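Local coordinates for cerato-platanin-like protein (PDB 3SUK) that is of unknown function but belongs to the cerato-platanins, a family of secreted proteins built on a double-psi beta barrel, at residues Asn10-Ala15 with Pro36-Val41; Ser18-Ala23 with Gly30-Phe35; Gly2-Arg7 with Ile111-Gln116. One frame throughout, in Å; residues are numbered along the deposited sequence. Where two conformers were deposited one is given.

Interaction 1: residues Asn10-Ala15 with Pro36-Val41; sequences NTYDNA and PTFGSV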
loop_
_atom_site.group_PDB
_atom_site.type_symbol
_atom_site.label_atom_id
_atom_site.label_comp_id
_atom_site.label_asym_id
_atom_site.label_seq_id
_atom_site.Cartn_x
_atom_site.Cartn_y
_atom_site.Cartn_z
ATOM N N ASN A 10 8.511 7.395 -0.360
ATOM C CA ASN A 10 8.660 7.910 0.992
ATOM C C ASN A 10 7.535 8.851 1.440
ATOM O O ASN A 10 7.432 9.127 2.572
ATOM C CB ASN A 10 10.017 8.602 1.167
ATOM C CG ASN A 10 11.190 7.654 1.036
ATOM O OD1 ASN A 10 12.043 7.867 0.213
ATOM N ND2 ASN A 10 11.212 6.617 1.824
ATOM N N THR A 11 6.687 9.293 0.531
ATOM C CA THR A 11 5.490 10.078 0.866
ATOM C C THR A 11 4.739 9.281 1.937
ATOM O O THR A 11 4.355 9.806 2.932
ATOM C CB THR A 11 4.587 10.174 -0.419
ATOM O OG1 THR A 11 5.218 11.032 -1.369
ATOM C CG2 THR A 11 3.259 10.732 -0.086
ATOM N N TYR A 12 4.610 7.974 1.767
ATOM C CA TYR A 12 3.809 7.137 2.674
ATOM C C TYR A 12 4.449 6.768 4.005
ATOM O O TYR A 12 3.802 6.229 4.835
ATOM C CB TYR A 12 3.310 5.870 1.928
ATOM C CG TYR A 12 2.662 6.199 0.591
ATOM C CD1 TYR A 12 1.572 7.059 0.507
ATOM C CD2 TYR A 12 3.165 5.687 -0.586
ATOM C CE1 TYR A 12 0.998 7.369 -0.724
ATOM C CE2 TYR A 12 2.617 6.015 -1.790
ATOM C CZ TYR A 12 1.554 6.859 -1.874
ATOM O OH TYR A 12 0.997 7.182 -3.082
ATOM N N ASP A 13 5.732 7.041 4.132
ATOM C CA ASP A 13 6.495 6.722 5.348
ATOM C C ASP A 13 6.182 7.651 6.486
ATOM O O ASP A 13 6.494 7.375 7.598
ATOM C CB ASP A 13 8.000 6.699 5.085
ATOM C CG ASP A 13 8.414 5.436 4.428
ATOM O OD1 ASP A 13 8.381 4.424 5.124
ATOM O OD2 ASP A 13 8.692 5.472 3.269
ATOM N N ASN A 14 5.538 8.738 6.150
ATOM C CA ASN A 14 5.276 9.801 7.112
ATOM C C ASN A 14 3.834 9.708 7.663
ATOM O O ASN A 14 2.888 10.010 6.992
ATOM C CB ASN A 14 5.612 11.174 6.428
ATOM C CG ASN A 14 7.134 11.293 5.953
ATOM O OD1 ASN A 14 8.031 11.436 6.762
ATOM N ND2 ASN A 14 7.368 11.213 4.665
ATOM N N ALA A 15 3.718 9.335 8.937
ATOM C CA ALA A 15 2.429 9.082 9.608
ATOM C C ALA A 15 1.484 10.264 9.590
ATOM O O ALA A 15 0.297 10.103 9.588
ATOM C CB ALA A 15 2.634 8.657 11.070
ATOM N N PRO A 36 -8.099 10.107 8.617
ATOM C CA PRO A 36 -7.637 11.453 8.225
ATOM C C PRO A 36 -6.142 11.560 7.878
ATOM O O PRO A 36 -5.731 12.388 7.119
ATOM C CB PRO A 36 -8.023 12.351 9.425
ATOM C CG PRO A 36 -9.049 11.654 10.139
ATOM C CD PRO A 36 -8.808 10.127 9.902
ATOM N N THR A 37 -5.361 10.690 8.470
ATOM C CA THR A 37 -3.931 10.653 8.253
ATOM C C THR A 37 -3.420 9.242 7.871
ATOM O O THR A 37 -4.023 8.255 8.208
ATOM C CB THR A 37 -3.135 11.055 9.517
ATOM O OG1 THR A 37 -3.399 10.128 10.548
ATOM C CG2 THR A 37 -3.435 12.483 9.984
ATOM N N PHE A 38 -2.262 9.219 7.232
ATOM C CA PHE A 38 -1.659 7.966 6.804
ATOM C C PHE A 38 -1.478 7.073 8.040
ATOM O O PHE A 38 -1.792 5.912 8.009
ATOM C CB PHE A 38 -0.294 8.202 6.147
ATOM C CG PHE A 38 -0.339 8.918 4.830
ATOM C CD1 PHE A 38 -1.515 9.095 4.143
ATOM C CD2 PHE A 38 0.820 9.381 4.285
ATOM C CE1 PHE A 38 -1.498 9.729 2.948
ATOM C CE2 PHE A 38 0.838 10.009 3.114
ATOM C CZ PHE A 38 -0.322 10.201 2.431
ATOM N N GLY A 39 -1.028 7.655 9.141
ATOM C CA GLY A 39 -0.750 6.893 10.350
ATOM C C GLY A 39 -1.993 6.275 10.997
ATOM O O GLY A 39 -1.903 5.344 11.718
ATOM N N SER A 40 -3.147 6.845 10.755
ATOM C CA SER A 40 -4.408 6.286 11.204
ATOM C C SER A 40 -4.926 5.024 10.476
ATOM O O SER A 40 -5.790 4.352 10.955
ATOM C CB SER A 40 -5.494 7.371 11.248
ATOM O OG SER A 40 -5.986 7.684 9.976
ATOM N N VAL A 41 -4.414 4.757 9.282
ATOM C CA VAL A 41 -4.809 3.554 8.614
ATOM C C VAL A 41 -4.336 2.383 9.510
ATOM O O VAL A 41 -3.238 2.377 9.938
ATOM C CB VAL A 41 -4.154 3.495 7.232
ATOM C CG1 VAL A 41 -4.597 2.218 6.548
ATOM C CG2 VAL A 41 -4.571 4.749 6.384
#

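Interaction 2: residues Ser18-Ala23 with Gly30-Phe35; sequences SMNTVA and GLSQRF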
loop_
_atom_site.group_PDB
_atom_site.type_symbol
_atom_site.label_atom_id
_atom_site.label_comp_id
_atom_site.label_asym_id
_atom_site.label_seq_id
_atom_site.Cartn_x
_atom_site.Cartn_y
_atom_site.Cartn_z
ATOM N N SER A 18 -1.619 13.791 5.359
ATOM C CA SER A 18 -3.058 13.858 5.225
ATOM C C SER A 18 -3.586 13.002 4.099
ATOM O O SER A 18 -3.058 12.999 3.035
ATOM C CB SER A 18 -3.506 15.320 5.009
ATOM O OG SER A 18 -4.890 15.381 4.775
ATOM N N MET A 19 -4.688 12.354 4.370
ATOM C CA MET A 19 -5.412 11.551 3.392
ATOM C C MET A 19 -5.950 12.421 2.244
ATOM O O MET A 19 -6.274 11.956 1.237
ATOM C CB MET A 19 -6.501 10.746 4.095
ATOM C CG MET A 19 -7.110 9.576 3.238
ATOM S SD MET A 19 -5.851 8.286 2.767
ATOM C CE MET A 19 -5.690 7.443 4.358
ATOM N N ASN A 20 -6.024 13.733 2.480
ATOM C CA ASN A 20 -6.434 14.694 1.478
ATOM C C ASN A 20 -5.412 14.934 0.377
ATOM O O ASN A 20 -5.711 15.549 -0.592
ATOM C CB ASN A 20 -6.903 15.995 2.130
ATOM C CG ASN A 20 -8.182 15.790 2.874
ATOM O OD1 ASN A 20 -9.060 15.105 2.433
ATOM N ND2 ASN A 20 -8.236 16.339 4.045
ATOM N N THR A 21 -4.226 14.379 0.552
ATOM C CA THR A 21 -3.125 14.493 -0.409
ATOM C C THR A 21 -3.074 13.344 -1.431
ATOM O O THR A 21 -2.264 13.373 -2.306
ATOM C CB THR A 21 -1.708 14.553 0.268
ATOM O OG1 THR A 21 -1.423 13.320 0.928
ATOM C CG2 THR A 21 -1.576 15.699 1.279
ATOM N N VAL A 22 -3.980 12.371 -1.322
ATOM C CA VAL A 22 -3.992 11.209 -2.197
ATOM C C VAL A 22 -5.313 11.114 -2.940
ATOM O O VAL A 22 -6.195 11.836 -2.687
ATOM C CB VAL A 22 -3.685 9.868 -1.423
ATOM C CG1 VAL A 22 -2.335 9.931 -0.790
ATOM C CG2 VAL A 22 -4.711 9.677 -0.303
ATOM N N ALA A 23 -5.397 10.204 -3.883
ATOM C CA ALA A 23 -6.551 10.037 -4.699
ATOM C C ALA A 23 -7.799 9.690 -3.865
ATOM O O ALA A 23 -8.859 10.097 -4.214
ATOM C CB ALA A 23 -6.293 8.969 -5.709
ATOM N N GLY A 30 -13.928 7.856 -0.882
ATOM C CA GLY A 30 -12.782 8.441 -0.223
ATOM C C GLY A 30 -12.579 7.983 1.203
ATOM O O GLY A 30 -13.490 7.558 1.855
ATOM N N LEU A 31 -11.337 8.019 1.622
ATOM C CA LEU A 31 -10.935 7.543 2.918
ATOM C C LEU A 31 -10.709 8.604 3.970
ATOM O O LEU A 31 -10.505 8.282 5.085
ATOM C CB LEU A 31 -9.665 6.687 2.806
ATOM C CG LEU A 31 -9.830 5.437 1.928
ATOM C CD1 LEU A 31 -8.488 4.729 1.748
ATOM C CD2 LEU A 31 -10.810 4.499 2.522
ATOM N N SER A 32 -10.765 9.866 3.573
ATOM C CA SER A 32 -10.375 10.959 4.489
ATOM C C SER A 32 -11.248 11.014 5.756
ATOM O O SER A 32 -10.797 11.401 6.771
ATOM C CB SER A 32 -10.404 12.331 3.797
ATOM O OG SER A 32 -9.301 12.443 2.940
ATOM N N GLN A 33 -12.526 10.718 5.655
ATOM C CA GLN A 33 -13.347 10.726 6.885
ATOM C C GLN A 33 -13.003 9.582 7.841
ATOM O O GLN A 33 -12.981 9.733 9.029
ATOM C CB GLN A 33 -14.836 10.809 6.589
ATOM C CG GLN A 33 -15.284 12.158 6.126
ATOM C CD GLN A 33 -14.803 13.282 7.025
ATOM O OE1 GLN A 33 -14.999 13.249 8.217
ATOM N NE2 GLN A 33 -14.118 14.285 6.430
ATOM N N ARG A 34 -12.791 8.411 7.274
ATOM C CA ARG A 34 -12.422 7.257 8.048
ATOM C C ARG A 34 -11.044 7.367 8.660
ATOM O O ARG A 34 -10.853 7.080 9.814
ATOM C CB ARG A 34 -12.523 5.985 7.155
ATOM C CG ARG A 34 -13.920 5.704 6.567
ATOM C CD ARG A 34 -13.946 4.483 5.684
ATOM N NE ARG A 34 -13.776 3.322 6.514
ATOM C CZ ARG A 34 -13.698 2.098 6.064
ATOM N NH1 ARG A 34 -13.756 1.849 4.779
ATOM N NH2 ARG A 34 -13.558 1.119 6.921
ATOM N N PHE A 35 -10.087 7.756 7.824
ATOM C CA PHE A 35 -8.673 7.791 8.191
ATOM C C PHE A 35 -8.059 9.112 7.759
ATOM O O PHE A 35 -7.563 9.247 6.676
ATOM C CB PHE A 35 -7.946 6.617 7.491
ATOM C CG PHE A 35 -8.624 5.280 7.715
ATOM C CD1 PHE A 35 -8.601 4.671 8.969
ATOM C CD2 PHE A 35 -9.308 4.662 6.702
ATOM C CE1 PHE A 35 -9.251 3.494 9.181
ATOM C CE2 PHE A 35 -9.943 3.485 6.938
ATOM C CZ PHE A 35 -9.925 2.914 8.148
#

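Interaction 3: residues Gly2-Arg7 with Ile111-Gln116; sequences GAVQLR and IDVQSQ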
loop_
_atom_site.group_PDB
_atom_site.type_symbol
_atom_site.label_atom_id
_atom_site.label_comp_id
_atom_site.label_asym_id
_atom_site.label_seq_id
_atom_site.Cartn_x
_atom_site.Cartn_y
_atom_site.Cartn_z
ATOM N N GLY A 2 -0.368 -13.699 -11.481
ATOM C CA GLY A 2 0.906 -13.254 -12.032
ATOM C C GLY A 2 1.560 -12.171 -11.148
ATOM O O GLY A 2 0.972 -11.622 -10.263
ATOM N N ALA A 3 2.815 -11.885 -11.369
ATOM C CA ALA A 3 3.472 -10.993 -10.454
ATOM C C ALA A 3 3.075 -9.541 -10.753
ATOM O O ALA A 3 2.636 -9.233 -11.833
ATOM C CB ALA A 3 4.952 -11.216 -10.518
ATOM N N VAL A 4 3.184 -8.666 -9.764
ATOM C CA VAL A 4 2.976 -7.248 -9.987
ATOM C C VAL A 4 4.228 -6.512 -9.527
ATOM O O VAL A 4 4.934 -6.999 -8.700
ATOM C CB VAL A 4 1.673 -6.702 -9.316
ATOM C CG1 VAL A 4 0.520 -7.606 -9.593
ATOM C CG2 VAL A 4 1.835 -6.513 -7.866
ATOM N N GLN A 5 4.485 -5.354 -10.101
ATOM C CA GLN A 5 5.710 -4.635 -9.644
ATOM C C GLN A 5 5.434 -3.851 -8.346
ATOM O O GLN A 5 4.327 -3.473 -8.061
ATOM C CB GLN A 5 6.268 -3.697 -10.724
ATOM C CG GLN A 5 6.791 -4.355 -12.041
ATOM C CD GLN A 5 7.833 -3.462 -12.632
ATOM O OE1 GLN A 5 7.535 -2.324 -12.984
ATOM N NE2 GLN A 5 9.107 -3.910 -12.600
ATOM N N LEU A 6 6.474 -3.756 -7.538
ATOM C CA LEU A 6 6.419 -3.024 -6.287
ATOM C C LEU A 6 7.671 -2.175 -6.135
ATOM O O LEU A 6 8.736 -2.673 -6.306
ATOM C CB LEU A 6 6.214 -3.980 -5.097
ATOM C CG LEU A 6 6.029 -3.281 -3.746
ATOM C CD1 LEU A 6 5.080 -4.055 -2.878
ATOM C CD2 LEU A 6 7.332 -3.100 -3.021
ATOM N N ARG A 7 7.490 -0.926 -5.723
ATOM C CA ARG A 7 8.576 0.005 -5.430
ATOM C C ARG A 7 8.120 0.795 -4.196
ATOM O O ARG A 7 7.061 0.559 -3.675
ATOM C CB ARG A 7 8.863 0.951 -6.603
ATOM C CG ARG A 7 7.655 1.744 -6.992
ATOM C CD ARG A 7 7.678 2.375 -8.421
ATOM N NE ARG A 7 7.629 1.444 -9.550
ATOM C CZ ARG A 7 6.722 0.480 -9.819
ATOM N NH1 ARG A 7 5.654 0.104 -9.021
ATOM N NH2 ARG A 7 6.937 -0.183 -10.931
ATOM N N ILE A 111 10.852 -4.484 -7.282
ATOM C CA ILE A 111 10.743 -5.930 -7.222
ATOM C C ILE A 111 9.424 -6.416 -7.832
ATOM O O ILE A 111 8.510 -5.647 -8.067
ATOM C CB ILE A 111 10.896 -6.458 -5.790
ATOM C CG1 ILE A 111 9.697 -5.995 -4.947
ATOM C CG2 ILE A 111 12.281 -6.111 -5.219
ATOM C CD1 ILE A 111 9.669 -6.480 -3.540
ATOM N N ASP A 112 9.362 -7.699 -8.129
ATOM C CA ASP A 112 8.131 -8.345 -8.556
ATOM C C ASP A 112 7.558 -9.105 -7.366
ATOM O O ASP A 112 8.229 -9.866 -6.780
ATOM C CB ASP A 112 8.407 -9.320 -9.697
ATOM C CG ASP A 112 8.737 -8.630 -10.939
ATOM O OD1 ASP A 112 8.265 -7.556 -11.143
ATOM O OD2 ASP A 112 9.478 -9.195 -11.716
ATOM N N VAL A 113 6.311 -8.843 -7.041
ATOM C CA VAL A 113 5.677 -9.502 -5.911
ATOM C C VAL A 113 4.450 -10.275 -6.334
ATOM O O VAL A 113 4.001 -10.129 -7.406
ATOM C CB VAL A 113 5.296 -8.501 -4.794
ATOM C CG1 VAL A 113 6.541 -7.774 -4.310
ATOM C CG2 VAL A 113 4.205 -7.473 -5.268
ATOM N N GLN A 114 4.006 -11.161 -5.475
ATOM C CA GLN A 114 2.722 -11.782 -5.617
ATOM C C GLN A 114 1.718 -11.015 -4.736
ATOM O O GLN A 114 2.014 -10.630 -3.645
ATOM C CB GLN A 114 2.785 -13.260 -5.227
ATOM C CG GLN A 114 3.521 -14.119 -6.215
ATOM C CD GLN A 114 2.819 -14.235 -7.535
ATOM O OE1 GLN A 114 1.650 -14.486 -7.595
ATOM N NE2 GLN A 114 3.555 -14.052 -8.602
ATOM N N SER A 115 0.571 -10.730 -5.299
ATOM C CA SER A 115 -0.435 -9.963 -4.599
ATOM C C SER A 115 -1.795 -10.667 -4.720
ATOM O O SER A 115 -2.196 -11.101 -5.777
ATOM C CB SER A 115 -0.502 -8.554 -5.203
ATOM O OG SER A 115 -1.570 -7.815 -4.635
ATOM N N GLN A 116 -2.471 -10.741 -3.588
ATOM C CA GLN A 116 -3.800 -11.288 -3.511
ATOM C C GLN A 116 -4.682 -10.332 -2.703
ATOM O O GLN A 116 -4.436 -10.183 -1.546
ATOM C CB GLN A 116 -3.721 -12.638 -2.771
ATOM C CG GLN A 116 -5.013 -13.367 -2.676
ATOM C CD GLN A 116 -5.743 -13.392 -4.011
ATOM O OE1 GLN A 116 -5.313 -14.046 -4.946
ATOM N NE2 GLN A 116 -6.819 -12.660 -4.110
#

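Interaction 1: residues Asn10-Ala15 with Pro36-Val41
In the long loop between strands 4-8 and 47-50, A15, just after the 3-10 turn N10-D13, meets a second such turn at F38-S40. The only hydrogen bond across runs from G39 N to A15 O, 2.8 Å with an N-H...O angle of 147°, and it lands on a lone pair in the carbonyl plane. The same oxygen, A15 O, lies 3.6 Å from T37 CB, while the methyl of A15 rests on the G39 backbone.

The F38 ring carries the side-chain contact. Its CG is anti to the carbonyl carbon (chi1 -68°), which brings the ring to the carbonyls of T11 and N14 and to Y12. F38 CE2 meets T11 O at 3.5 Å, near the ring plane and at its edge; F38 CD2 is 3.5 Å from N14 O. The Y12 ring comes in at a slant, its CD1 4.0 Å from F38 CE2 and the two planes 55° apart. Together the rings lie against the wall of the double-psi beta barrel, strands 47-50 and 74-83: both touch I47, F38 also I83, and Y12 OH is hydrogen-bonded to D84.

The second turn is held by an ST motif, in which T37 OG1 accepts from S40 N (3.3 Å). S40 OG in turn donates to T37 O at 2.7 Å, arriving in the carbonyl plane on a lone pair.

Interaction 2: residues Ser18-Ala23 with Gly30-Phe35
S32 OG donates to N20 OD1 across 2.7 Å, the hydroxyl standing well above the carbonyl plane of the amide, 56° out of it, rather than on a lone pair. S32 OG also has a weak hydrogen bond to S25 O, and it sits 3.4 Å from M19 C. One hydroxyl therefore joins the 3-10 turn at M19-T21 to the helical-like turn at S32-R34.

Beside this polar link runs the side chain of M19, which is buried. CG stands anti to the backbone N (chi1 -165°), and further bends at chi2 and chi3 fold the chain round so that its parts meet different partners. M19 CB comes 3.2 Å from F35 O; M19 CG lies 3.9 Å from L31 CB, the two side chains passing at a slant; and M19 CE reaches F35 CB, also at 3.9 Å, alongside it and pointing the same way.

The first turn is fastened from within. S18 OG accepts from N20 N, an ST turn, and S18 O takes two donors, T21 N and T21 OG1, the hydroxyl at 2.7 Å. In the other segment, F35 N closes the turn on L31 O.

One residue before F35, R34 NH2 makes a salt bridge with the C-terminal carboxylate of L125. The backbones of L31 and S32 bond to C24 and S25, at the C24-C61 disulfide, in the long loop beside the double-psi barrel. Strand 74-83 backs the contact, M19 and L31 both touching I83, and M19 also meets V41 in the loop leading to strand 47-50.

Interaction 3: residues Gly2-Arg7 with Ile111-Gln116
V4 and V113 exchange both backbone bonds: V4 N gives to V113 O at 2.9 Å, and V113 N gives to V4 O at 2.8 Å with a nearly straight N-H...O angle of 175°. L6 and I111 form the next such hydrogen-bonded pair, L6 N to I111 O at 2.8 Å and I111 N to L6 O at 3.0 Å. Between them Q5 and D112 make the antiparallel non-hydrogen-bonded pair. The peptide groups of Q5 turn the other way, bonding to F90, while Q114 bonds to S68 on the far side of its strand. Each strand is thus paired on both edges.

The side chains of V4, L6, I111 and V113 share one face. V113 CG2, set between its backbone N and carbonyl carbon, meets V4 CG2 at 3.6 Å. L6 CB touches both V113 CG1 and I111 CG1, and L6 and I111 also touch M97 of helix 94-101. On the other face Q5 and D112 run side by side, with Q5 CG 3.6 Å from D112 OD1.

By joining the first strand to the last, this antiparallel pair closes the six-stranded sheet, as in the double-psi beta barrel of the cerato-platanins.

How the interactions relate
The chain starts on strand 4-8, whose residues 2-7 pair in interaction 3 with strand 110-118 near the C terminus, so this contact closes a loop over most of the protein and encloses both of the others. Straight after that strand comes the long loop to strand 47-50. Interaction 1 folds its start onto its later part, 10-15 against 36-41, and interaction 2 is nested inside, joining 18-23 to 30-35. These two touch, P36 O probably hydrogen-bonded to M19 N and S40 OG packed on F35 CA, their centres about 10 Å apart. Interaction 3 lies on the opposite side of the chain's centre, its centre about 22 Å from that of interaction 1 and 25 Å from that of interaction 2. No pair crosses.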